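Local coordinates for protein CAS6A (Thermus thermophilus, PDB 4C97) that probably acts as a Cas6-type endoribonuclease that processes CRISPR RNA for antiviral defence, at residues V86-G89 against P90-V94. The protein carries 1 engineered substitution. Residues are numbered along the deposited sequence; the frame is centred on the assembly and turned at random.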
loop_
_atom_site.group_PDB
_atom_site.type_symbol
_atom_site.label_atom_id
_atom_site.label_comp_id
_atom_site.label_asym_id
_atom_site.label_seq_id
_atom_site.Cartn_x
_atom_site.Cartn_y
_atom_site.Cartn_z
ATOM N N VAL A 86 16.597 -1.434 16.387
ATOM C CA VAL A 86 16.816 -1.579 14.953
ATOM C C VAL A 86 17.117 -0.216 14.369
ATOM O O VAL A 86 16.619 0.797 14.856
ATOM C CB VAL A 86 15.560 -2.132 14.231
ATOM C CG1 VAL A 86 15.269 -3.541 14.693
ATOM C CG2 VAL A 86 14.356 -1.240 14.480
ATOM N N ARG A 87 17.919 -0.187 13.315
ATOM C CA ARG A 87 18.174 1.054 12.609
ATOM C C ARG A 87 17.265 1.145 11.399
ATOM O O ARG A 87 17.297 0.281 10.528
ATOM C CB ARG A 87 19.628 1.127 12.165
ATOM C CG ARG A 87 20.618 1.023 13.325
ATOM C CD ARG A 87 22.025 1.397 12.902
ATOM N NE ARG A 87 22.174 2.832 12.659
ATOM C CZ ARG A 87 22.349 3.739 13.616
ATOM N NH1 ARG A 87 22.398 3.368 14.882
ATOM N NH2 ARG A 87 22.478 5.020 13.298
ATOM N N LEU A 88 16.465 2.207 11.361
ATOM C CA LEU A 88 15.580 2.484 10.241
ATOM C C LEU A 88 15.919 3.880 9.764
ATOM O O LEU A 88 15.043 4.728 9.609
ATOM C CB LEU A 88 14.119 2.433 10.691
ATOM C CG LEU A 88 13.702 1.144 11.390
ATOM C CD1 LEU A 88 12.276 1.248 11.903
ATOM C CD2 LEU A 88 13.853 -0.048 10.472
ATOM N N GLY A 89 17.209 4.104 9.553
ATOM C CA GLY A 89 17.759 5.443 9.512
ATOM C C GLY A 89 18.229 5.684 10.928
ATOM O O GLY A 89 19.223 5.091 11.364
ATOM N N PRO A 90 17.498 6.509 11.682
ATOM C CA PRO A 90 17.823 6.559 13.111
ATOM C C PRO A 90 17.570 5.209 13.786
ATOM O O PRO A 90 16.822 4.381 13.250
ATOM C CB PRO A 90 16.834 7.586 13.662
ATOM C CG PRO A 90 16.366 8.373 12.484
ATOM C CD PRO A 90 16.408 7.434 11.321
ATOM N N PRO A 91 18.155 5.002 14.969
ATOM C CA PRO A 91 17.865 3.800 15.760
ATOM C C PRO A 91 16.537 3.937 16.503
ATOM O O PRO A 91 16.227 5.013 17.014
ATOM C CB PRO A 91 19.015 3.764 16.752
ATOM C CG PRO A 91 19.402 5.206 16.924
ATOM C CD PRO A 91 19.198 5.837 15.593
ATOM N N PHE A 92 15.762 2.858 16.545
ATOM C CA PHE A 92 14.530 2.817 17.327
ATOM C C PHE A 92 14.483 1.517 18.079
ATOM O O PHE A 92 15.010 0.510 17.628
ATOM C CB PHE A 92 13.290 2.869 16.424
ATOM C CG PHE A 92 13.176 4.130 15.614
ATOM C CD1 PHE A 92 12.557 5.254 16.139
ATOM C CD2 PHE A 92 13.684 4.185 14.333
ATOM C CE1 PHE A 92 12.450 6.417 15.394
ATOM C CE2 PHE A 92 13.579 5.346 13.580
ATOM C CZ PHE A 92 12.965 6.461 14.115
ATOM N N ARG A 93 13.813 1.530 19.217
ATOM C CA ARG A 93 13.451 0.301 19.875
ATOM C C ARG A 93 12.032 -0.082 19.439
ATOM O O ARG A 93 11.139 0.762 19.368
ATOM C CB ARG A 93 13.543 0.482 21.386
ATOM C CG ARG A 93 13.138 -0.726 22.176
ATOM C CD ARG A 93 13.497 -0.563 23.637
ATOM N NE ARG A 93 14.856 -0.045 23.801
ATOM C CZ ARG A 93 15.961 -0.786 23.739
ATOM N NH1 ARG A 93 15.884 -2.093 23.529
ATOM N NH2 ARG A 93 17.151 -0.216 23.893
ATOM N N VAL A 94 11.838 -1.349 19.108
ATOM C CA VAL A 94 10.540 -1.818 18.671
ATOM C C VAL A 94 9.722 -2.191 19.896
ATOM O O VAL A 94 10.006 -3.184 20.566
ATOM C CB VAL A 94 10.668 -3.020 17.721
ATOM C CG1 VAL A 94 9.301 -3.561 17.336
ATOM C CG2 VAL A 94 11.444 -2.628 16.468
#
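Val-86 and Phe-92 share two nearly straight backbone hydrogen bonds, Val-86 N to Phe-92 O and Phe-92 N to Val-86 O, each 2.8 Å long, and so form an antiparallel hydrogen-bonded pair. They belong to a tight beta hairpin in which strand 85-87, an outermost strand of the five-stranded sheet, turns back into strand 91-109. Nearer the turn, Leu-88 N donates a hydrogen bond to Pro-90 O, 2.9 Å, tilted out of the carbonyl plane. Gly-89 suits the bend: phi 94° and psi -106° are open to a residue without CB, with Leu-88 O and the Pro-90 ring close by. Arg-87 and Pro-91 make the next, non-hydrogen-bonded pair, where a proline costs no N-H bond to its partner strand. On this exposed face the arginine chain bends at chi3 (72°), bringing NH1 3.9 Å from Pro-91 CB. Val-86 and Phe-92 occupy the buried face; from the turn, Leu-88 crosses Phe-92 at about a right angle, CD1 4.1 Å from Phe-92 CD2. Both reach Leu-14 of strand 6-15, while Val-86 and Leu-88 meet Phe-28 of helix 22-36. Branched valines fit the extended strands, and beyond them Val-86 CG2 rests 3.8 Å from Val-94 CG2.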